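Local coordinates for endoglucanase, glycoside hydrolase family 5 protein (Cytophaga hutchinsonii, PDB 5IHS) that probably cleaves internal beta-1,4-glucosidic bonds of cellulose as a family 5 endoglucanase, one of a periplasmic group associated with growth on crystalline cellulose, at residues T101-V106 with Q137-E142; E156-P161 with K169-Y174; K181-D186 with Q213-T218; N232-A237 with I242-T247; G250-S255 with E289-I294. All coordinates share one frame; numbering follows the deposited sequence.

Contact 1. Residues T101-V106 with Q137-E142; sequences TEKMKV and QRFFSE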
# COMPACT_ATOMS: atom_id res chain seq x y z
N THR A 101 -20.27 -5.75 2.95
CA THR A 101 -19.37 -6.51 3.81
C THR A 101 -17.92 -6.10 3.60
O THR A 101 -17.16 -5.91 4.56
CB THR A 101 -19.55 -8.01 3.55
OG1 THR A 101 -20.90 -8.37 3.85
CG2 THR A 101 -18.60 -8.84 4.39
N GLU A 102 -17.49 -5.95 2.35
CA GLU A 102 -16.09 -5.64 2.11
C GLU A 102 -15.77 -4.20 2.47
O GLU A 102 -14.70 -3.92 3.03
CB GLU A 102 -15.69 -6.00 0.68
CG GLU A 102 -15.83 -7.51 0.37
CD GLU A 102 -15.19 -8.41 1.44
OE1 GLU A 102 -13.97 -8.29 1.69
OE2 GLU A 102 -15.93 -9.22 2.05
N LYS A 103 -16.68 -3.27 2.18
CA LYS A 103 -16.47 -1.89 2.59
C LYS A 103 -16.40 -1.77 4.11
O LYS A 103 -15.62 -0.98 4.64
CB LYS A 103 -17.59 -1.02 2.02
CG LYS A 103 -17.58 0.44 2.39
CD LYS A 103 -18.85 1.11 1.85
CE LYS A 103 -19.14 2.47 2.48
NZ LYS A 103 -20.41 3.10 2.02
N MET A 104 -17.21 -2.56 4.83
CA MET A 104 -17.18 -2.53 6.29
C MET A 104 -15.79 -2.89 6.81
O MET A 104 -15.28 -2.24 7.74
CB MET A 104 -18.22 -3.50 6.85
CG MET A 104 -18.23 -3.61 8.36
SD MET A 104 -19.13 -5.05 8.98
CE MET A 104 -18.04 -6.38 8.45
N LYS A 105 -15.17 -3.93 6.24
CA LYS A 105 -13.84 -4.35 6.68
C LYS A 105 -12.82 -3.24 6.45
O LYS A 105 -11.96 -2.99 7.31
CB LYS A 105 -13.41 -5.60 5.93
CG LYS A 105 -14.21 -6.84 6.23
CD LYS A 105 -13.88 -7.94 5.24
CE LYS A 105 -14.75 -9.16 5.43
NZ LYS A 105 -14.57 -10.10 4.31
N VAL A 106 -12.88 -2.59 5.29
CA VAL A 106 -11.99 -1.47 5.01
C VAL A 106 -12.19 -0.37 6.04
O VAL A 106 -11.22 0.16 6.60
CB VAL A 106 -12.21 -0.95 3.58
CG1 VAL A 106 -11.46 0.36 3.35
CG2 VAL A 106 -11.83 -1.98 2.56
N GLN A 137 -15.84 4.14 -8.97
CA GLN A 137 -16.13 5.53 -8.70
C GLN A 137 -17.07 5.66 -7.51
O GLN A 137 -16.91 6.55 -6.67
CB GLN A 137 -16.73 6.19 -9.94
CG GLN A 137 -15.71 6.43 -11.04
CD GLN A 137 -16.34 7.00 -12.29
OE1 GLN A 137 -17.48 7.48 -12.28
NE2 GLN A 137 -15.60 6.97 -13.39
N ARG A 138 -18.07 4.78 -7.43
CA ARG A 138 -19.01 4.82 -6.32
C ARG A 138 -18.29 4.56 -5.00
O ARG A 138 -18.49 5.29 -4.01
CB ARG A 138 -20.12 3.78 -6.55
CG ARG A 138 -21.20 3.75 -5.48
CD ARG A 138 -22.42 2.93 -5.92
NE ARG A 138 -22.10 1.53 -6.21
CZ ARG A 138 -22.07 0.97 -7.42
NH1 ARG A 138 -21.77 -0.32 -7.55
NH2 ARG A 138 -22.35 1.67 -8.51
N PHE A 139 -17.45 3.52 -4.97
CA PHE A 139 -16.71 3.18 -3.76
C PHE A 139 -15.83 4.34 -3.31
O PHE A 139 -15.85 4.74 -2.14
CB PHE A 139 -15.85 1.95 -4.01
CG PHE A 139 -14.92 1.64 -2.88
CD1 PHE A 139 -15.41 1.14 -1.69
CD2 PHE A 139 -13.56 1.87 -3.00
CE1 PHE A 139 -14.56 0.87 -0.63
CE2 PHE A 139 -12.70 1.60 -1.94
CZ PHE A 139 -13.20 1.10 -0.75
N PHE A 140 -15.03 4.89 -4.22
CA PHE A 140 -14.12 5.95 -3.84
C PHE A 140 -14.84 7.24 -3.49
O PHE A 140 -14.39 7.97 -2.61
CB PHE A 140 -13.02 6.13 -4.88
CG PHE A 140 -11.91 5.14 -4.72
CD1 PHE A 140 -11.06 5.23 -3.63
CD2 PHE A 140 -11.74 4.09 -5.61
CE1 PHE A 140 -10.06 4.30 -3.43
CE2 PHE A 140 -10.72 3.16 -5.41
CZ PHE A 140 -9.88 3.27 -4.32
N SER A 141 -15.96 7.54 -4.15
CA SER A 141 -16.77 8.69 -3.75
C SER A 141 -17.25 8.54 -2.31
O SER A 141 -17.22 9.50 -1.53
CB SER A 141 -17.99 8.83 -4.67
OG SER A 141 -17.62 9.23 -5.97
N GLU A 142 -17.71 7.35 -1.95
CA GLU A 142 -18.18 7.12 -0.59
C GLU A 142 -17.05 7.28 0.42
O GLU A 142 -17.23 7.90 1.48
CB GLU A 142 -18.77 5.72 -0.47
CG GLU A 142 -20.08 5.60 -1.19
CD GLU A 142 -20.63 4.19 -1.19
OE1 GLU A 142 -20.05 3.32 -0.50
OE2 GLU A 142 -21.64 3.96 -1.88
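Lys103 leaves its helix with CG anti to the backbone N (chi1 177°) and stays extended to its tip, while Glu142 sets CG beside its own backbone N (chi1 -71°) and then runs straight, and these two courses bring ammonium and carboxylate together. The chains cross at about a right angle, and NZ of Lys103 bonds to OE1 of Glu142 at 2.6 Å. The donor arrives 56° out of the carboxylate plane, from above it. The salt bridge ties helix 99-116 to helix 133-147, two consecutive helices on the outside of the TIM barrel. Further back along the lysine, CG lies at the edge of the Phe139 ring, near its plane, 4.3 Å from CE1. Phe139 itself packs on Met88 and Ile122 of the barrel strands and meets Tyr95 edge-to-face. On the far flank of the first helix, NZ of Lys105 approaches the syn side of Glu102 OE2 at 2.8 Å, and Ser60 binds both partners of that pair.

Contact 2. Residues E156-P161 with K169-Y174; sequences EVYNEP and KDIKPY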
# COMPACT_ATOMS: atom_id res chain seq x y z
N GLU A 156 -5.59 4.13 -3.09
CA GLU A 156 -4.90 3.31 -4.09
C GLU A 156 -5.97 2.73 -5.01
O GLU A 156 -6.70 1.80 -4.65
CB GLU A 156 -4.05 2.25 -3.40
CG GLU A 156 -3.37 1.30 -4.38
CD GLU A 156 -2.50 0.25 -3.71
OE1 GLU A 156 -2.50 0.14 -2.47
OE2 GLU A 156 -1.78 -0.47 -4.47
N VAL A 157 -6.10 3.32 -6.20
CA VAL A 157 -7.30 3.11 -7.02
C VAL A 157 -7.29 1.87 -7.90
O VAL A 157 -8.35 1.50 -8.42
CB VAL A 157 -7.61 4.36 -7.87
CG1 VAL A 157 -7.88 5.56 -6.97
CG2 VAL A 157 -6.51 4.66 -8.88
N TYR A 158 -6.14 1.22 -8.09
CA TYR A 158 -6.07 0.07 -9.00
C TYR A 158 -4.80 -0.73 -8.65
O TYR A 158 -3.75 -0.49 -9.24
CB TYR A 158 -6.04 0.55 -10.44
CG TYR A 158 -6.23 -0.50 -11.52
CD1 TYR A 158 -6.10 -1.86 -11.26
CD2 TYR A 158 -6.54 -0.11 -12.82
CE1 TYR A 158 -6.26 -2.79 -12.27
CE2 TYR A 158 -6.71 -1.04 -13.83
CZ TYR A 158 -6.57 -2.38 -13.55
OH TYR A 158 -6.72 -3.35 -14.52
N ASN A 159 -4.93 -1.69 -7.73
CA ASN A 159 -3.80 -2.47 -7.25
C ASN A 159 -2.79 -2.87 -8.33
O ASN A 159 -1.64 -2.40 -8.31
CB ASN A 159 -4.34 -3.73 -6.56
CG ASN A 159 -3.25 -4.72 -6.20
OD1 ASN A 159 -2.23 -4.34 -5.65
ND2 ASN A 159 -3.45 -5.99 -6.53
N GLU A 160 -3.21 -3.75 -9.25
CA GLU A 160 -2.29 -4.39 -10.19
C GLU A 160 -2.95 -4.61 -11.54
O GLU A 160 -3.49 -5.69 -11.83
CB GLU A 160 -1.76 -5.71 -9.65
CG GLU A 160 -0.60 -5.54 -8.70
CD GLU A 160 0.01 -6.86 -8.26
OE1 GLU A 160 -0.42 -7.93 -8.75
OE2 GLU A 160 0.96 -6.83 -7.44
N PRO A 161 -2.91 -3.61 -12.41
CA PRO A 161 -3.21 -3.86 -13.82
C PRO A 161 -2.37 -5.02 -14.33
O PRO A 161 -1.24 -5.25 -13.88
CB PRO A 161 -2.84 -2.53 -14.50
CG PRO A 161 -2.91 -1.50 -13.39
CD PRO A 161 -2.44 -2.23 -12.17
N LYS A 169 -4.40 3.73 -22.75
CA LYS A 169 -5.77 3.43 -23.18
C LYS A 169 -6.68 2.96 -22.06
O LYS A 169 -7.90 3.20 -22.13
CB LYS A 169 -5.75 2.38 -24.29
CG LYS A 169 -5.10 2.86 -25.57
CD LYS A 169 -5.14 1.77 -26.64
CE LYS A 169 -4.54 2.25 -27.95
NZ LYS A 169 -3.09 1.92 -28.05
N ASP A 170 -6.16 2.26 -21.05
CA ASP A 170 -6.99 1.63 -20.02
C ASP A 170 -6.76 2.23 -18.64
O ASP A 170 -7.73 2.69 -18.00
CB ASP A 170 -6.70 0.12 -19.93
CG ASP A 170 -7.02 -0.62 -21.18
OD1 ASP A 170 -8.09 -0.37 -21.75
OD2 ASP A 170 -6.18 -1.47 -21.58
N ILE A 171 -5.53 2.22 -18.14
CA ILE A 171 -5.29 2.58 -16.75
C ILE A 171 -5.51 4.07 -16.54
O ILE A 171 -6.20 4.50 -15.60
CB ILE A 171 -3.88 2.18 -16.28
CG1 ILE A 171 -3.57 0.70 -16.53
CG2 ILE A 171 -3.73 2.54 -14.80
CD1 ILE A 171 -2.09 0.34 -16.39
N LYS A 172 -4.84 4.90 -17.36
CA LYS A 172 -4.89 6.34 -17.12
C LYS A 172 -6.31 6.88 -17.21
O LYS A 172 -6.72 7.62 -16.29
CB LYS A 172 -3.91 7.08 -18.04
CG LYS A 172 -3.76 8.54 -17.66
CD LYS A 172 -2.83 9.32 -18.58
CE LYS A 172 -2.60 10.72 -18.04
NZ LYS A 172 -2.14 11.68 -19.04
N PRO A 173 -7.10 6.57 -18.24
CA PRO A 173 -8.48 7.09 -18.27
C PRO A 173 -9.32 6.59 -17.10
O PRO A 173 -10.11 7.36 -16.53
CB PRO A 173 -9.02 6.61 -19.63
CG PRO A 173 -7.83 6.34 -20.44
CD PRO A 173 -6.76 5.88 -19.50
N TYR A 174 -9.17 5.32 -16.71
CA TYR A 174 -9.86 4.83 -15.52
C TYR A 174 -9.48 5.64 -14.29
O TYR A 174 -10.34 6.09 -13.53
CB TYR A 174 -9.54 3.34 -15.29
CG TYR A 174 -9.81 2.93 -13.86
CD1 TYR A 174 -11.08 2.54 -13.46
CD2 TYR A 174 -8.80 2.96 -12.91
CE1 TYR A 174 -11.34 2.19 -12.14
CE2 TYR A 174 -9.06 2.61 -11.60
CZ TYR A 174 -10.33 2.24 -11.22
OH TYR A 174 -10.63 1.89 -9.92
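Tyr158 and Tyr174 meet as an offset edge-to-face pair where the loop after barrel strand 153-156 turns back against helix 167-185. The loop carries the Asn-Glu-Pro sequence of family 5 cellulases, at residues 159-161; in relatives the glutamate of this signature is the general acid/base. The edge of Tyr158 is directed at the face of Tyr174, with centroids 5.5 Å apart and planes at 78°. CD2 of Tyr158 approaches CD2 of Tyr174 to 3.8 Å. The closest apolar packing is at Pro161, whose CB lies 3.5 Å from CD1 of Ile171, the two side chains crossing at about a right angle. CG of the same proline sits 3.6 Å above the centre of the Tyr158 ring and covers one face of it, while the helix meets the ring at CD2 and Gln130 binds its hydroxyl. The side chain of Val157 packs more loosely: its CG2 stays 4.3 Å from CE2 of Tyr174. Solvent lies on the outer side of the helix, where Lys169 and Pro173 are exposed. Chi1 of 159° turns the Tyr174 ring from the helix toward the loop, with the carbonyl oxygen of Val157 near the ring plane at its edge. There OH of Tyr174 donates to O of Val157 at 2.8 Å, tilted 21° from the carbonyl plane.

Contact 3. Residues K181-D186 with Q213-T218; sequences KIRVYD and QNIMYT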
# COMPACT_ATOMS: atom_id res chain seq x y z
N LYS A 181 -13.64 11.95 -9.03
CA LYS A 181 -14.64 11.66 -8.00
C LYS A 181 -14.09 11.86 -6.59
O LYS A 181 -14.77 12.43 -5.73
CB LYS A 181 -15.19 10.25 -8.19
CG LYS A 181 -16.04 10.08 -9.45
CD LYS A 181 -17.42 10.72 -9.29
CE LYS A 181 -18.29 10.49 -10.51
NZ LYS A 181 -17.87 11.35 -11.62
N ILE A 182 -12.87 11.39 -6.33
CA ILE A 182 -12.27 11.59 -5.01
C ILE A 182 -12.14 13.07 -4.70
O ILE A 182 -12.43 13.52 -3.59
CB ILE A 182 -10.91 10.88 -4.95
CG1 ILE A 182 -11.09 9.36 -4.96
CG2 ILE A 182 -10.15 11.30 -3.70
CD1 ILE A 182 -9.80 8.59 -5.14
N ARG A 183 -11.66 13.85 -5.68
CA ARG A 183 -11.34 15.25 -5.49
C ARG A 183 -12.58 16.13 -5.27
O ARG A 183 -12.43 17.27 -4.83
CB ARG A 183 -10.47 15.74 -6.66
CG ARG A 183 -9.08 15.10 -6.70
CD ARG A 183 -8.21 15.63 -5.58
NE ARG A 183 -6.85 15.08 -5.60
CZ ARG A 183 -6.24 14.44 -4.61
NH1 ARG A 183 -6.85 14.21 -3.45
NH2 ARG A 183 -4.99 14.02 -4.79
N VAL A 184 -13.79 15.63 -5.54
CA VAL A 184 -15.00 16.35 -5.13
C VAL A 184 -14.98 16.59 -3.63
O VAL A 184 -15.39 17.65 -3.15
CB VAL A 184 -16.26 15.57 -5.54
CG1 VAL A 184 -17.52 16.20 -4.95
CG2 VAL A 184 -16.39 15.47 -7.05
N TYR A 185 -14.53 15.59 -2.87
CA TYR A 185 -14.64 15.58 -1.42
C TYR A 185 -13.31 15.63 -0.69
O TYR A 185 -13.29 15.99 0.49
CB TYR A 185 -15.37 14.31 -0.94
CG TYR A 185 -16.79 14.21 -1.43
CD1 TYR A 185 -17.77 15.04 -0.91
CD2 TYR A 185 -17.15 13.30 -2.41
CE1 TYR A 185 -19.07 14.97 -1.35
CE2 TYR A 185 -18.46 13.22 -2.87
CZ TYR A 185 -19.41 14.06 -2.33
OH TYR A 185 -20.72 14.00 -2.76
N ASP A 186 -12.22 15.24 -1.33
CA ASP A 186 -10.92 15.15 -0.67
C ASP A 186 -9.93 15.84 -1.59
O ASP A 186 -9.50 15.27 -2.60
CB ASP A 186 -10.53 13.70 -0.43
CG ASP A 186 -9.27 13.57 0.38
OD1 ASP A 186 -8.40 14.47 0.28
OD2 ASP A 186 -9.15 12.57 1.13
N GLN A 213 -2.58 17.24 -8.93
CA GLN A 213 -1.88 17.37 -7.66
C GLN A 213 -1.88 16.06 -6.86
O GLN A 213 -2.89 15.36 -6.79
CB GLN A 213 -2.59 18.46 -6.85
CG GLN A 213 -1.93 18.82 -5.54
CD GLN A 213 -0.64 19.60 -5.73
OE1 GLN A 213 -0.53 20.41 -6.66
NE2 GLN A 213 0.33 19.37 -4.85
N ASN A 214 -0.74 15.77 -6.22
CA ASN A 214 -0.62 14.73 -5.20
C ASN A 214 -1.00 13.34 -5.71
O ASN A 214 -1.70 12.57 -5.04
CB ASN A 214 -1.39 15.12 -3.94
CG ASN A 214 -0.81 16.35 -3.30
OD1 ASN A 214 0.28 16.80 -3.66
ND2 ASN A 214 -1.54 16.92 -2.35
N ILE A 215 -0.46 12.99 -6.89
CA ILE A 215 -0.56 11.66 -7.48
C ILE A 215 0.80 10.98 -7.40
O ILE A 215 1.84 11.58 -7.70
CB ILE A 215 -1.03 11.73 -8.95
CG1 ILE A 215 -2.30 12.57 -9.11
CG2 ILE A 215 -1.22 10.32 -9.53
CD1 ILE A 215 -3.49 12.08 -8.30
N MET A 216 0.79 9.71 -7.00
CA MET A 216 1.96 8.84 -7.03
C MET A 216 1.62 7.60 -7.84
O MET A 216 0.46 7.33 -8.15
CB MET A 216 2.39 8.45 -5.61
CG MET A 216 2.65 9.65 -4.70
SD MET A 216 3.13 9.22 -3.02
CE MET A 216 4.87 8.89 -3.24
N TYR A 217 2.66 6.81 -8.14
CA TYR A 217 2.53 5.65 -9.01
C TYR A 217 3.07 4.41 -8.32
O TYR A 217 4.11 4.45 -7.64
CB TYR A 217 3.22 5.91 -10.36
CG TYR A 217 2.66 7.17 -11.00
CD1 TYR A 217 3.17 8.40 -10.67
CD2 TYR A 217 1.57 7.12 -11.86
CE1 TYR A 217 2.63 9.57 -11.20
CE2 TYR A 217 1.03 8.27 -12.40
CZ TYR A 217 1.56 9.50 -12.06
OH TYR A 217 1.01 10.64 -12.59
N THR A 218 2.37 3.30 -8.50
CA THR A 218 2.68 2.07 -7.80
C THR A 218 3.85 1.32 -8.42
O THR A 218 3.88 1.11 -9.63
CB THR A 218 1.46 1.15 -7.85
OG1 THR A 218 0.32 1.91 -7.47
CG2 THR A 218 1.64 -0.05 -6.94
O HOH W 1 -5.53 15.23 -8.03
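The guanidinium of Arg183 is used at its edge: Asn214 O, Asp186 O and a water lie in its plane, Gln213 O is tilted 22° from it, and CD1 of Ile215 approaches obliquely. This edge joins the C-terminal part of helix 167-185 to the loop residues just before strand 215-221 of the TIM barrel, bypassing the intervening strand 191-193, on whose Ile191 both Arg183 and Ile215 pack. A bend at chi2 (-71°) swings the arginine across to that loop. NH2 of Arg183 donates to O of Gln213 at 3.2 Å with an N-H...O angle of 146°, a fairly long bond. NH1 turns back to its own segment and reaches O of Asp186 at 3.0 Å, as well as the carbonyl of Asn189, which helps fix the rotation of the group. Asn214 packs its CB against NH2, and its amide is held by Thr188 and Val37. The water completes the bridge, accepting from NE of Arg183 at 2.8 Å and donating to O of Gln213 at 2.9 Å.

Contact 4. Residues N232-A237 with I242-T247; sequences NEAQKA and IALFVT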
# COMPACT_ATOMS: atom_id res chain seq x y z
N ASN A 232 16.26 -0.67 -11.96
CA ASN A 232 16.62 0.22 -13.05
C ASN A 232 15.38 0.86 -13.67
O ASN A 232 15.40 2.05 -14.02
CB ASN A 232 17.41 -0.53 -14.12
CG ASN A 232 18.80 -0.90 -13.68
OD1 ASN A 232 19.33 -0.35 -12.71
ND2 ASN A 232 19.41 -1.84 -14.39
N GLU A 233 14.30 0.09 -13.82
CA GLU A 233 13.03 0.64 -14.29
C GLU A 233 12.56 1.75 -13.35
O GLU A 233 12.14 2.83 -13.80
CB GLU A 233 12.01 -0.50 -14.37
CG GLU A 233 10.55 -0.11 -14.65
CD GLU A 233 10.27 0.22 -16.10
OE1 GLU A 233 11.11 -0.13 -16.97
OE2 GLU A 233 9.20 0.82 -16.37
N ALA A 234 12.59 1.49 -12.05
CA ALA A 234 12.18 2.50 -11.08
C ALA A 234 13.03 3.76 -11.19
O ALA A 234 12.50 4.87 -11.20
CB ALA A 234 12.26 1.90 -9.68
N GLN A 235 14.35 3.60 -11.29
CA GLN A 235 15.23 4.77 -11.40
C GLN A 235 14.92 5.59 -12.64
O GLN A 235 14.92 6.83 -12.59
CB GLN A 235 16.69 4.32 -11.40
CG GLN A 235 17.69 5.47 -11.50
CD GLN A 235 17.65 6.37 -10.27
OE1 GLN A 235 17.96 5.94 -9.16
NE2 GLN A 235 17.23 7.63 -10.46
N LYS A 236 14.64 4.92 -13.76
CA LYS A 236 14.30 5.64 -14.98
C LYS A 236 13.01 6.44 -14.82
O LYS A 236 12.89 7.55 -15.33
CB LYS A 236 14.22 4.67 -16.16
CG LYS A 236 15.58 4.12 -16.57
CD LYS A 236 15.50 3.06 -17.66
CE LYS A 236 16.87 2.42 -17.89
NZ LYS A 236 16.91 1.53 -19.08
N ALA A 237 12.03 5.90 -14.09
CA ALA A 237 10.81 6.66 -13.82
C ALA A 237 11.11 7.88 -12.94
O ALA A 237 10.55 8.96 -13.17
CB ALA A 237 9.76 5.76 -13.17
N ILE A 242 8.49 11.48 -11.73
CA ILE A 242 7.34 11.04 -10.94
C ILE A 242 7.77 10.49 -9.59
O ILE A 242 8.95 10.20 -9.35
CB ILE A 242 6.43 10.05 -11.71
CG1 ILE A 242 7.16 8.76 -12.07
CG2 ILE A 242 5.81 10.71 -12.94
CD1 ILE A 242 6.23 7.61 -12.51
N ALA A 243 6.80 10.34 -8.69
CA ALA A 243 7.00 9.78 -7.37
C ALA A 243 6.37 8.39 -7.30
O ALA A 243 5.24 8.19 -7.76
CB ALA A 243 6.36 10.68 -6.30
N LEU A 244 7.10 7.45 -6.73
CA LEU A 244 6.69 6.06 -6.62
C LEU A 244 6.34 5.73 -5.17
O LEU A 244 6.91 6.29 -4.23
CB LEU A 244 7.83 5.14 -7.05
CG LEU A 244 8.41 5.42 -8.44
CD1 LEU A 244 9.52 4.46 -8.76
CD2 LEU A 244 7.32 5.36 -9.51
N PHE A 245 5.43 4.77 -5.00
CA PHE A 245 5.07 4.23 -3.69
C PHE A 245 5.00 2.71 -3.83
O PHE A 245 4.26 2.20 -4.68
CB PHE A 245 3.71 4.81 -3.25
CG PHE A 245 3.37 4.67 -1.78
CD1 PHE A 245 3.47 3.47 -1.08
CD2 PHE A 245 2.87 5.76 -1.08
CE1 PHE A 245 3.13 3.38 0.26
CE2 PHE A 245 2.53 5.67 0.26
CZ PHE A 245 2.64 4.48 0.92
N VAL A 246 5.79 1.99 -3.04
CA VAL A 246 5.74 0.53 -3.04
C VAL A 246 4.60 0.11 -2.11
O VAL A 246 4.79 -0.15 -0.92
CB VAL A 246 7.09 -0.09 -2.67
CG1 VAL A 246 6.97 -1.61 -2.53
CG2 VAL A 246 8.12 0.23 -3.75
N THR A 247 3.38 0.06 -2.66
CA THR A 247 2.25 -0.31 -1.81
C THR A 247 2.23 -1.79 -1.50
O THR A 247 1.46 -2.20 -0.62
CB THR A 247 0.91 0.12 -2.42
OG1 THR A 247 0.75 -0.55 -3.67
CG2 THR A 247 0.83 1.65 -2.62
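In the beta-alpha-beta unit formed by strand 215-221, helix 228-239 and strand 244-249, Ala234 and Ala237 of the helix pack on Ile242 and Leu244 of the returning chain. The interface is apolar. Leu244 divides its branches between the two alanines, which are one helical turn apart: CD1 reaches CB of Ala234 at 3.9 Å, and CD2 lies 4.4 Å from CB of Ala237. CD1 of Ile242 stands 4.0 Å from CB of Ala237. This isoleucine holds CG1 between its backbone N and carbonyl carbon (chi1 62°), and CG1 thereby also comes within 3.6 Å of O of Ala237. With small alanine side chains on the helix, CA of Ala234 lies 7.9 Å from CA of Leu244. Val202 touches Ala237 and Ala206 touches Ile242, both from helix 202-207, and Phe271 of helix 262-274 touches Ala234. Next to Leu244, Ala243 has its CB directed away from the helix, onto Met216, whereas Val246 packs on Leu272. Side chains facing by turns into the barrel and out to the helices, with an aliphatic layer between helix and sheet, are characteristic of TIM barrels.

Contact 5. Residues G250-S255 with E289-I294; sequences GTCDAS and ETASAI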
# COMPACT_ATOMS: atom_id res chain seq x y z
N GLY A 250 7.01 -8.34 -1.59
CA GLY A 250 7.27 -9.56 -0.86
C GLY A 250 8.74 -9.74 -0.53
O GLY A 250 9.60 -8.92 -0.85
N THR A 251 9.03 -10.88 0.11
CA THR A 251 10.40 -11.30 0.38
C THR A 251 10.80 -12.52 -0.45
O THR A 251 11.89 -13.07 -0.24
CB THR A 251 10.54 -11.65 1.86
OG1 THR A 251 9.64 -12.72 2.15
CG2 THR A 251 10.26 -10.45 2.76
N CYS A 252 9.96 -12.95 -1.37
CA CYS A 252 10.09 -14.26 -2.01
C CYS A 252 9.82 -14.09 -3.50
O CYS A 252 9.82 -12.98 -4.04
CB CYS A 252 9.14 -15.24 -1.32
SG CYS A 252 7.43 -14.74 -1.32
N ASP A 253 9.58 -15.19 -4.20
CA ASP A 253 9.27 -14.95 -5.61
C ASP A 253 7.82 -14.47 -5.78
O ASP A 253 7.00 -14.42 -4.85
CB ASP A 253 9.70 -16.09 -6.51
CG ASP A 253 8.94 -17.31 -6.26
OD1 ASP A 253 7.74 -17.17 -5.94
OD2 ASP A 253 9.53 -18.41 -6.38
N ALA A 254 7.53 -14.05 -7.01
CA ALA A 254 6.30 -13.32 -7.30
C ALA A 254 5.05 -14.15 -7.13
O ALA A 254 3.96 -13.57 -7.05
CB ALA A 254 6.37 -12.76 -8.73
N SER A 255 5.16 -15.47 -7.06
CA SER A 255 3.99 -16.29 -6.79
C SER A 255 3.53 -16.22 -5.34
O SER A 255 2.43 -16.70 -5.04
CB SER A 255 4.29 -17.75 -7.12
OG SER A 255 5.22 -18.29 -6.19
N GLU A 289 2.10 -20.19 3.04
CA GLU A 289 2.95 -19.81 1.91
C GLU A 289 4.04 -18.87 2.42
O GLU A 289 3.88 -18.21 3.45
CB GLU A 289 2.16 -19.11 0.77
CG GLU A 289 1.67 -17.67 1.08
CD GLU A 289 0.94 -16.98 -0.09
OE1 GLU A 289 0.51 -17.66 -1.04
OE2 GLU A 289 0.79 -15.74 -0.05
N THR A 290 5.15 -18.79 1.67
CA THR A 290 6.32 -18.03 2.11
C THR A 290 5.99 -16.58 2.44
O THR A 290 6.56 -16.02 3.38
CB THR A 290 7.38 -18.05 1.01
OG1 THR A 290 7.62 -19.40 0.60
CG2 THR A 290 8.69 -17.41 1.49
N ALA A 291 5.15 -15.94 1.63
CA ALA A 291 4.91 -14.50 1.81
C ALA A 291 4.14 -14.18 3.07
O ALA A 291 4.18 -13.03 3.53
CB ALA A 291 4.18 -13.92 0.60
N SER A 292 3.40 -15.13 3.64
CA SER A 292 2.65 -14.84 4.85
C SER A 292 3.60 -14.48 5.97
O SER A 292 4.61 -15.15 6.18
CB SER A 292 1.84 -16.05 5.26
OG SER A 292 0.83 -16.30 4.30
N ALA A 293 3.24 -13.45 6.73
CA ALA A 293 4.07 -12.97 7.83
C ALA A 293 3.88 -13.77 9.12
O ALA A 293 4.75 -13.72 10.01
CB ALA A 293 3.74 -11.50 8.12
N ILE A 294 2.75 -14.46 9.25
CA ILE A 294 2.39 -15.13 10.49
C ILE A 294 1.98 -16.57 10.17
O ILE A 294 1.58 -16.88 9.04
CB ILE A 294 1.30 -14.35 11.27
CG1 ILE A 294 0.01 -14.25 10.44
CG2 ILE A 294 1.83 -12.98 11.68
CD1 ILE A 294 -1.10 -13.38 11.06
O HOH W 2 6.62 -11.28 1.93
O HOH W 3 1.30 -18.59 -3.30
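One water bridges the two loops, donating to OE1 of Glu289 at 2.6 Å and to O of Ser255 at 2.8 Å. Ser255 belongs to an Asx turn in which OD1 of Asp253 is gripped twice, by Ser255 OG on its syn side at 2.8 Å and, less closely, by Ser255 N on its anti side. Between this turn and strand 244-249, Cys252 points into the opposing loop. Its CB meets CG2 of Thr290 at 3.6 Å, while SG lies 3.9 Å from CB of Ala291; chi1 of 57° directs the sulfur toward that methyl. Thr290 and Ala291 form the middle of a type I beta turn from Glu289 to Ser292, one of the loops at the C-terminal ends of the barrel strands. A second water accepts from N of Thr251 at 3.0 Å, but its link onward to O of Ala291 is weak. The direct touch is thus apolar and the polar linkage between the two segments runs through water, while residues 256-258 hold Thr290 and Ala291 by direct hydrogen bonds.

In the fold
Contacts 1, 2 and 3 form a continuous patch on one side of the barrel. Phe140 of the second helix in contact 1 packs on Ile182 of contact 3, and its CZ lies 3.7 Å from CA of Val157 in contact 2; contacts 2 and 3 share helix 167-185. Contact 3 passes into contact 4 through neighbouring strands, with Tyr217 N 2.9 Å from Ala243 O. Contacts 2 and 4 meet inside the barrel, where Glu156 OE2 lies 2.6 Å from Thr247 OG1, probably hydrogen-bonded. Contact 5 adjoins contact 4 in sequence and comes within about 7 Å of contact 2 by nearest atoms. Contacts 2 and 5 lie at the C-terminal strand ends, where TIM barrels carry their active sites.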